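PDB 1M7S: catalase from Pseudomonas syringae, which breaks hydrogen peroxide down into water and oxygen at a heme group, protecting the cell from peroxide damage. Local coordinates for residues V92-H97 and F144-R149; P138-A143 and D160-V165; F434-A439 and A465-G470. All blocks are in the same frame, centred on the assembly; numbering follows the deposited sequence. Where two conformers were deposited one is given.

All three contacts lie on the same side of the chain's centre and step outward from the heme. Contact 2 comes closest, with the Met140 side chain about 6 Å from the cofactor and about 8 Å from that of His52, the predicted active-site histidine. Contact 1, its centre 14 Å from that of contact 2, uses the end of the same helix 137-144 and touches contact 2 where Phe144 CZ meets Phe162 CE1 at 3.5 Å. Contact 3 belongs to the C-terminal helices, its centre 18 Å from that of contact 2 and 22 Å from that of contact 1. It touches neither, but helices 155-163 and 443-456 span the gap.

Contact 1. Residues V92-H97 and F144-R149; sequences VVHGNH and FKPDPR
The ammonium group of Lys145 reaches back to the carbonyl of Val93, with NZ 2.7 Å from Val93 O. Seen from the acceptor, the C=O...N angle is 150°, with the donor tilted 21° from the carbonyl plane. The lysine chain is bent at CB-CG (chi2 -88°) and extended beyond, which lets CD and CE pass alongside the same oxygen before the nitrogen meets it. The valine side chain packs beside this bond. Its CG1, anti to the backbone N, points at the backbone of the other segment and stands 3.7 Å from Lys145 CA, close also to Phe144 O and Pro146 CD. CG2, the other branch, lies 4.3 Å from Phe144 CB. Next along, the His94 ring meets Pro146 at an oblique angle, CD2 being 4.0 Å from the proline CG, while Val93 CG1 sits over one face of the imidazole near its rim.

A second shell fixes these groups. Asp153 accepts from His94 NE2, Asp104 takes the backbone N-H of Val93, and Arg158 bonds to Phe144 O. In the conformer given, His97 of the second subunit probably lies edge-to-face with His94.

The contact joins the loop after barrel strand 82-90 to the exit of helix 137-144, on the distal side of the heme, with the Lys145 side chain about 10 Å from the cofactor. Since Lys145 NZ also bonds to Val50 O, one cation spans two backbone carbonyls, tying the loop beside the predicted active-site residue His52 to both segments; those two oxygens would probably favour the protonated amine.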
loop_
_atom_site.group_PDB
_atom_site.type_symbol
_atom_site.label_atom_id
_atom_site.label_comp_id
_atom_site.label_asym_id
_atom_site.label_seq_id
_atom_site.Cartn_x
_atom_site.Cartn_y
_atom_site.Cartn_z
ATOM N N VAL A 92 17.873 -10.047 -15.488
ATOM C CA VAL A 92 18.121 -9.611 -14.126
ATOM C C VAL A 92 17.953 -8.111 -13.890
ATOM O O VAL A 92 17.250 -7.644 -13.024
ATOM C CB VAL A 92 19.592 -9.942 -13.731
ATOM C CG1 VAL A 92 19.961 -9.378 -12.360
ATOM C CG2 VAL A 92 19.804 -11.458 -13.662
ATOM N N VAL A 93 18.678 -7.355 -14.710
ATOM C CA VAL A 93 18.812 -5.925 -14.488
ATOM C C VAL A 93 17.698 -5.048 -14.999
ATOM O O VAL A 93 17.309 -4.161 -14.230
ATOM C CB VAL A 93 20.143 -5.442 -15.126
ATOM C CG1 VAL A 93 20.332 -3.956 -14.903
ATOM C CG2 VAL A 93 21.337 -6.237 -14.605
ATOM N N HIS A 94 17.232 -5.244 -16.220
ATOM C CA HIS A 94 16.265 -4.269 -16.753
ATOM C C HIS A 94 14.814 -4.561 -16.427
ATOM O O HIS A 94 14.528 -5.585 -15.796
ATOM C CB HIS A 94 16.497 -4.100 -18.244
ATOM C CG HIS A 94 17.885 -3.561 -18.451
ATOM N ND1 HIS A 94 18.974 -4.396 -18.621
ATOM C CD2 HIS A 94 18.321 -2.273 -18.443
ATOM C CE1 HIS A 94 20.074 -3.629 -18.742
ATOM N NE2 HIS A 94 19.688 -2.350 -18.639
ATOM N N GLY A 95 13.899 -3.663 -16.770
ATOM C CA GLY A 95 12.502 -3.810 -16.414
ATOM C C GLY A 95 11.627 -4.602 -17.371
ATOM O O GLY A 95 12.070 -5.296 -18.294
ATOM N N ASN A 96 10.301 -4.562 -17.103
ATOM C CA ASN A 96 9.396 -5.281 -17.985
ATOM C C ASN A 96 9.466 -4.707 -19.401
ATOM O O ASN A 96 9.626 -3.516 -19.677
ATOM C CB ASN A 96 7.900 -5.190 -17.720
ATOM C CG ASN A 96 7.627 -4.893 -16.269
ATOM O OD1 ASN A 96 7.681 -5.805 -15.440
ATOM N ND2 ASN A 96 7.370 -3.637 -15.972
ATOM N N HIS A 97 9.315 -5.675 -20.304
ATOM C CA HIS A 97 9.372 -5.362 -21.707
ATOM C C HIS A 97 10.750 -4.841 -22.046
ATOM O O HIS A 97 10.851 -4.571 -23.238
ATOM C CB HIS A 97 8.266 -4.383 -22.077
ATOM C CG HIS A 97 6.901 -4.981 -21.881
ATOM N ND1 HIS A 97 5.761 -4.238 -21.677
ATOM C CD2 HIS A 97 6.483 -6.285 -21.860
ATOM C CE1 HIS A 97 4.732 -5.055 -21.533
ATOM N NE2 HIS A 97 5.116 -6.309 -21.626
ATOM N N PHE A 144 25.210 -2.118 -11.280
ATOM C CA PHE A 144 24.821 -2.692 -12.556
ATOM C C PHE A 144 23.659 -2.000 -13.250
ATOM O O PHE A 144 23.585 -2.006 -14.509
ATOM C CB PHE A 144 24.295 -4.129 -12.300
ATOM C CG PHE A 144 25.302 -5.247 -12.419
ATOM C CD1 PHE A 144 25.391 -6.188 -11.404
ATOM C CD2 PHE A 144 26.053 -5.408 -13.556
ATOM C CE1 PHE A 144 26.300 -7.240 -11.491
ATOM C CE2 PHE A 144 26.950 -6.462 -13.679
ATOM C CZ PHE A 144 27.059 -7.370 -12.635
ATOM N N LYS A 145 22.669 -1.507 -12.499
ATOM C CA LYS A 145 21.464 -0.934 -13.092
ATOM C C LYS A 145 21.811 0.359 -13.858
ATOM O O LYS A 145 22.884 0.892 -13.625
ATOM C CB LYS A 145 20.533 -0.514 -11.947
ATOM C CG LYS A 145 19.823 -1.642 -11.181
ATOM C CD LYS A 145 18.517 -1.952 -11.913
ATOM C CE LYS A 145 17.810 -3.037 -11.048
ATOM N NZ LYS A 145 16.530 -3.343 -11.735
ATOM N N PRO A 146 20.910 0.864 -14.671
ATOM C CA PRO A 146 21.061 2.117 -15.384
ATOM C C PRO A 146 21.388 3.242 -14.417
ATOM O O PRO A 146 21.052 3.259 -13.231
ATOM C CB PRO A 146 19.690 2.386 -16.077
ATOM C CG PRO A 146 19.165 0.968 -16.203
ATOM C CD PRO A 146 19.672 0.139 -15.029
ATOM N N ASP A 147 22.085 4.247 -14.927
ATOM C CA ASP A 147 22.496 5.413 -14.093
ATOM C C ASP A 147 21.238 6.033 -13.482
ATOM O O ASP A 147 20.273 6.279 -14.190
ATOM C CB ASP A 147 23.118 6.378 -15.094
ATOM C CG ASP A 147 23.876 7.537 -14.457
ATOM O OD1 ASP A 147 23.306 8.227 -13.597
ATOM O OD2 ASP A 147 25.028 7.733 -14.887
ATOM N N PRO A 148 21.272 6.392 -12.216
ATOM C CA PRO A 148 20.140 6.948 -11.484
ATOM C C PRO A 148 19.759 8.346 -11.951
ATOM O O PRO A 148 18.660 8.839 -11.623
ATOM C CB PRO A 148 20.505 6.990 -9.983
ATOM C CG PRO A 148 22.012 6.823 -10.061
ATOM C CD PRO A 148 22.360 6.063 -11.308
ATOM N N ARG A 149 20.698 9.024 -12.610
ATOM C CA ARG A 149 20.390 10.366 -13.105
ATOM C C ARG A 149 19.645 10.285 -14.426
ATOM O O ARG A 149 18.916 11.222 -14.737
ATOM C CB ARG A 149 21.762 11.077 -13.440
ATOM C CG ARG A 149 22.583 11.317 -12.189
ATOM C CD ARG A 149 24.040 11.718 -12.490
ATOM N NE ARG A 149 24.840 10.606 -13.007
ATOM C CZ ARG A 149 26.165 10.632 -13.151
ATOM N NH1 ARG A 149 26.859 11.755 -12.849
ATOM N NH2 ARG A 149 26.786 9.539 -13.584
#

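Contact 2. Residues P138-A143 and D160-V165; sequences PDMVHA and DFFSHV
Phe161 lays its ring along the helix of 138-143, so that one aromatic group meets a whole turn. A chi1 of 177° swings the ring away from the backbone N and onto the helix opposite, where its two sides reach different residues: CE1 touches Asp139 CB at 3.6 Å, while CE2 lies 3.7 Å from Met140 CA and almost as near its CB. The carbonyl carbon of Asp139 stands over one face of the ring, off-centre; on the opposite face CG2 of Val165 does the same. At the root of the ring, Ala143 CB abuts Phe161 CB at 3.6 Å. The small methyl lets the backbones come together, the CA atoms of Ala143 and Phe161 being 6.5 Å apart.

Two helices of the catalase fold, 137-144 and 155-163, are thus joined through a buried, apolar seam that contains no direct hydrogen bond. The first of them runs beside the distal side of the heme, and the Met140 side chain that takes part here also touches Phe129 and Phe130.

Met140 approaches both phenylalanines obliquely. Its CG is 3.7 Å from Phe162 CZ and 3.9 Å from Phe161 CE2, which sets the methylene against the rims of two rings that both lie to one side of it; the chain then folds at CG-SD (chi3 67°). CD2 of Phe161 lies over one face of the Phe162 ring, so the two aromatics also pack on each other. Helix 443-456 reaches Phe162 through Met449. The carboxylate of Asp139 turns away from this apolar side, OD1 forming salt bridges with Lys136 and with Lys37 of the second subunit.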
loop_
_atom_site.group_PDB
_atom_site.type_symbol
_atom_site.label_atom_id
_atom_site.label_comp_id
_atom_site.label_asym_id
_atom_site.label_seq_id
_atom_site.Cartn_x
_atom_site.Cartn_y
_atom_site.Cartn_z
ATOM N N PRO A 138 22.747 -4.873 -2.595
ATOM C CA PRO A 138 22.157 -3.596 -2.977
ATOM C C PRO A 138 23.177 -2.739 -3.702
ATOM O O PRO A 138 22.857 -2.183 -4.737
ATOM C CB PRO A 138 21.625 -2.933 -1.693
ATOM C CG PRO A 138 21.343 -4.224 -0.909
ATOM C CD PRO A 138 22.620 -5.102 -1.151
ATOM N N ASP A 139 24.434 -2.745 -3.240
ATOM C CA ASP A 139 25.477 -1.942 -3.900
ATOM C C ASP A 139 25.738 -2.457 -5.320
ATOM O O ASP A 139 25.812 -1.704 -6.282
ATOM C CB ASP A 139 26.808 -1.996 -3.150
ATOM C CG ASP A 139 26.650 -1.469 -1.732
ATOM O OD1 ASP A 139 26.819 -2.242 -0.749
ATOM O OD2 ASP A 139 26.342 -0.256 -1.666
ATOM N N MET A 140 25.899 -3.775 -5.425
ATOM C CA MET A 140 26.126 -4.444 -6.709
ATOM C C MET A 140 25.009 -4.192 -7.702
ATOM O O MET A 140 25.236 -3.753 -8.838
ATOM C CB MET A 140 26.325 -5.973 -6.487
ATOM C CG MET A 140 26.789 -6.612 -7.826
ATOM S SD MET A 140 26.303 -8.355 -7.835
ATOM C CE MET A 140 24.503 -8.213 -7.880
ATOM N N VAL A 141 23.739 -4.382 -7.304
ATOM C CA VAL A 141 22.615 -4.085 -8.211
ATOM C C VAL A 141 22.645 -2.605 -8.578
ATOM O O VAL A 141 22.470 -2.285 -9.747
ATOM C CB VAL A 141 21.271 -4.408 -7.560
ATOM C CG1 VAL A 141 20.095 -3.966 -8.411
ATOM C CG2 VAL A 141 21.219 -5.939 -7.293
ATOM N N HIS A 142 22.758 -1.710 -7.597
ATOM C CA HIS A 142 22.775 -0.274 -7.965
ATOM C C HIS A 142 23.865 0.044 -8.976
ATOM O O HIS A 142 23.617 0.849 -9.923
ATOM C CB HIS A 142 23.035 0.559 -6.678
ATOM C CG HIS A 142 21.841 0.587 -5.757
ATOM N ND1 HIS A 142 21.798 1.321 -4.602
ATOM C CD2 HIS A 142 20.635 -0.024 -5.856
ATOM C CE1 HIS A 142 20.616 1.137 -4.011
ATOM N NE2 HIS A 142 19.888 0.343 -4.768
ATOM N N ALA A 143 25.032 -0.538 -8.870
ATOM C CA ALA A 143 26.115 -0.329 -9.831
ATOM C C ALA A 143 25.808 -0.906 -11.200
ATOM O O ALA A 143 26.228 -0.288 -12.165
ATOM C CB ALA A 143 27.445 -0.882 -9.326
ATOM N N ASP A 160 33.656 0.992 -11.605
ATOM C CA ASP A 160 34.126 1.698 -10.414
ATOM C C ASP A 160 33.870 0.762 -9.227
ATOM O O ASP A 160 34.770 0.413 -8.429
ATOM C CB ASP A 160 33.309 3.000 -10.286
ATOM C CG ASP A 160 33.498 3.760 -8.993
ATOM O OD1 ASP A 160 34.568 3.588 -8.384
ATOM O OD2 ASP A 160 32.594 4.536 -8.601
ATOM N N PHE A 161 32.669 0.166 -9.137
ATOM C CA PHE A 161 32.355 -0.775 -8.042
ATOM C C PHE A 161 33.240 -2.009 -8.075
ATOM O O PHE A 161 33.962 -2.327 -7.106
ATOM C CB PHE A 161 30.863 -1.195 -8.129
ATOM C CG PHE A 161 30.420 -2.209 -7.104
ATOM C CD1 PHE A 161 30.283 -1.947 -5.754
ATOM C CD2 PHE A 161 30.206 -3.501 -7.548
ATOM C CE1 PHE A 161 29.879 -2.922 -4.848
ATOM C CE2 PHE A 161 29.807 -4.493 -6.654
ATOM C CZ PHE A 161 29.643 -4.202 -5.330
ATOM N N PHE A 162 33.241 -2.702 -9.222
ATOM C CA PHE A 162 33.936 -3.983 -9.337
ATOM C C PHE A 162 35.458 -3.891 -9.301
ATOM O O PHE A 162 36.116 -4.876 -8.931
ATOM C CB PHE A 162 33.490 -4.752 -10.588
ATOM C CG PHE A 162 32.116 -5.366 -10.458
ATOM C CD1 PHE A 162 31.120 -5.147 -11.382
ATOM C CD2 PHE A 162 31.869 -6.225 -9.398
ATOM C CE1 PHE A 162 29.861 -5.785 -11.269
ATOM C CE2 PHE A 162 30.634 -6.839 -9.265
ATOM C CZ PHE A 162 29.650 -6.618 -10.191
ATOM N N SER A 163 36.033 -2.708 -9.517
ATOM C CA SER A 163 37.460 -2.477 -9.262
ATOM C C SER A 163 37.819 -2.684 -7.792
ATOM O O SER A 163 38.984 -3.015 -7.498
ATOM C CB SER A 163 37.893 -1.074 -9.723
ATOM O OG SER A 163 37.421 -0.043 -8.877
ATOM N N HIS A 164 36.892 -2.645 -6.822
ATOM C CA HIS A 164 37.142 -2.992 -5.445
ATOM C C HIS A 164 36.747 -4.433 -5.126
ATOM O O HIS A 164 36.742 -4.858 -3.968
ATOM C CB HIS A 164 36.262 -2.092 -4.527
ATOM C CG HIS A 164 36.441 -0.622 -4.793
ATOM N ND1 HIS A 164 35.797 -0.025 -5.861
ATOM C CD2 HIS A 164 37.177 0.349 -4.179
ATOM C CE1 HIS A 164 36.120 1.265 -5.911
ATOM N NE2 HIS A 164 36.941 1.490 -4.903
ATOM N N VAL A 165 36.331 -5.214 -6.139
ATOM C CA VAL A 165 35.766 -6.550 -5.948
ATOM C C VAL A 165 36.398 -7.596 -6.853
ATOM O O VAL A 165 35.861 -8.092 -7.840
ATOM C CB VAL A 165 34.236 -6.467 -6.234
ATOM C CG1 VAL A 165 33.538 -7.794 -5.853
ATOM C CG2 VAL A 165 33.530 -5.353 -5.460
#

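Contact 3. Residues F434-A439 and A465-G470; sequences FGESLA and AEVAKG
Val467 presses its CG1 methyl onto the bare backbone of Gly435, 3.6 Å from both CA and C of the glycine. The branch is anti to the valine N (chi1 179°) and so runs straight at the neighbouring helix, where Gly435 has no side chain to hold it off. The next residue completes the tight part. Ala468 CA sits 3.6 Å from Gly435 O in a CA-H...O contact, bent to 124° at the hydrogen, and its methyl meets Leu438 CB at 4.0 Å. Leu438 carries this packing inward, onto Met449 and Leu450 of helix 443-456 and onto Phe159.

Toward solvent the fit loosens. Glu436 meets Val467 CG1 with its backbone N at 3.7 Å; its side chain comes no nearer than CG, at 4.3 Å, and its exposed carboxylate turns back to Gln432 on its own helix. At the more exposed end the small residues Ala439 and Ala468 still let the backbones draw close, their CA atoms 4.0 Å apart and Ala439 CA 3.8 Å from Ala468 O. Lys446 bonds to the carbonyl oxygens of both alanines, bridging the two helix ends where no direct hydrogen bond joins them.

Both segments are the C-terminal ends of helices, 424-438 and 458-467. In the second, Lys469 takes positive phi while Gly470 N bonds back to Ala465 O. The contact thus joins two helix C-termini, one closed by a Schellman motif, in the C-terminal helical region of the catalase.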
loop_
_atom_site.group_PDB
_atom_site.type_symbol
_atom_site.label_atom_id
_atom_site.label_comp_id
_atom_site.label_asym_id
_atom_site.label_seq_id
_atom_site.Cartn_x
_atom_site.Cartn_y
_atom_site.Cartn_z
ATOM N N PHE A 434 33.939 -7.489 -23.399
ATOM C CA PHE A 434 34.390 -6.946 -22.130
ATOM C C PHE A 434 35.107 -5.602 -22.403
ATOM O O PHE A 434 34.845 -4.597 -21.735
ATOM C CB PHE A 434 35.314 -7.948 -21.428
ATOM C CG PHE A 434 35.367 -7.812 -19.923
ATOM C CD1 PHE A 434 35.485 -9.002 -19.188
ATOM C CD2 PHE A 434 35.359 -6.655 -19.230
ATOM C CE1 PHE A 434 35.506 -8.993 -17.798
ATOM C CE2 PHE A 434 35.399 -6.596 -17.834
ATOM C CZ PHE A 434 35.478 -7.774 -17.119
ATOM N N GLY A 435 36.035 -5.643 -23.372
ATOM C CA GLY A 435 36.798 -4.404 -23.642
ATOM C C GLY A 435 35.885 -3.258 -24.083
ATOM O O GLY A 435 36.228 -2.118 -23.723
ATOM N N GLU A 436 34.855 -3.463 -24.912
ATOM C CA GLU A 436 34.002 -2.340 -25.307
ATOM C C GLU A 436 33.241 -1.767 -24.118
ATOM O O GLU A 436 33.144 -0.533 -23.921
ATOM C CB GLU A 436 33.008 -2.768 -26.422
ATOM C CG GLU A 436 33.748 -2.911 -27.748
ATOM C CD GLU A 436 32.965 -3.496 -28.907
ATOM O OE1 GLU A 436 31.744 -3.725 -28.831
ATOM O OE2 GLU A 436 33.596 -3.781 -29.961
ATOM N N SER A 437 32.824 -2.696 -23.246
ATOM C CA SER A 437 32.111 -2.257 -22.028
ATOM C C SER A 437 32.938 -1.452 -21.052
ATOM O O SER A 437 32.491 -0.533 -20.364
ATOM C CB SER A 437 31.494 -3.486 -21.347
ATOM O OG SER A 437 30.789 -3.106 -20.162
ATOM N N LEU A 438 34.238 -1.760 -20.912
ATOM C CA LEU A 438 35.157 -1.153 -20.006
ATOM C C LEU A 438 35.828 0.101 -20.561
ATOM O O LEU A 438 36.439 0.844 -19.781
ATOM C CB LEU A 438 36.310 -2.161 -19.815
ATOM C CG LEU A 438 36.793 -2.677 -18.478
ATOM C CD1 LEU A 438 38.215 -3.279 -18.605
ATOM C CD2 LEU A 438 36.697 -1.696 -17.331
ATOM N N ALA A 439 35.722 0.344 -21.856
ATOM C CA ALA A 439 36.513 1.399 -22.515
ATOM C C ALA A 439 36.331 2.779 -21.925
ATOM O O ALA A 439 37.335 3.529 -21.859
ATOM C CB ALA A 439 36.220 1.466 -24.012
ATOM N N ALA A 465 42.831 -5.330 -22.390
ATOM C CA ALA A 465 43.522 -4.039 -22.259
ATOM C C ALA A 465 43.676 -3.297 -23.588
ATOM O O ALA A 465 43.651 -2.054 -23.602
ATOM C CB ALA A 465 44.895 -4.261 -21.650
ATOM N N GLU A 466 43.937 -3.969 -24.701
ATOM C CA GLU A 466 44.055 -3.311 -25.993
ATOM C C GLU A 466 42.698 -2.731 -26.434
ATOM O O GLU A 466 42.589 -1.585 -26.857
ATOM C CB GLU A 466 44.546 -4.270 -27.069
ATOM N N VAL A 467 41.632 -3.540 -26.342
ATOM C CA VAL A 467 40.294 -3.046 -26.731
ATOM C C VAL A 467 39.842 -1.908 -25.837
ATOM O O VAL A 467 39.272 -0.894 -26.298
ATOM C CB VAL A 467 39.291 -4.230 -26.657
ATOM C CG1 VAL A 467 37.894 -3.745 -27.027
ATOM C CG2 VAL A 467 39.708 -5.356 -27.571
ATOM N N ALA A 468 40.071 -1.973 -24.522
ATOM C CA ALA A 468 39.612 -0.977 -23.569
ATOM C C ALA A 468 40.561 0.218 -23.505
ATOM O O ALA A 468 40.274 1.119 -22.740
ATOM C CB ALA A 468 39.492 -1.530 -22.156
ATOM N N LYS A 469 41.690 0.131 -24.187
ATOM C CA LYS A 469 42.673 1.219 -24.143
ATOM C C LYS A 469 43.198 1.456 -22.743
ATOM O O LYS A 469 43.353 2.591 -22.307
ATOM C CB LYS A 469 42.110 2.510 -24.721
ATOM C CG LYS A 469 41.435 2.430 -26.070
ATOM C CD LYS A 469 42.250 1.808 -27.177
ATOM C CE LYS A 469 41.453 1.687 -28.470
ATOM N NZ LYS A 469 40.445 2.792 -28.631
ATOM N N GLY A 470 43.580 0.405 -22.026
ATOM C CA GLY A 470 44.212 0.557 -20.718
ATOM C C GLY A 470 45.717 0.618 -20.929
ATOM O O GLY A 470 46.173 0.501 -22.069
#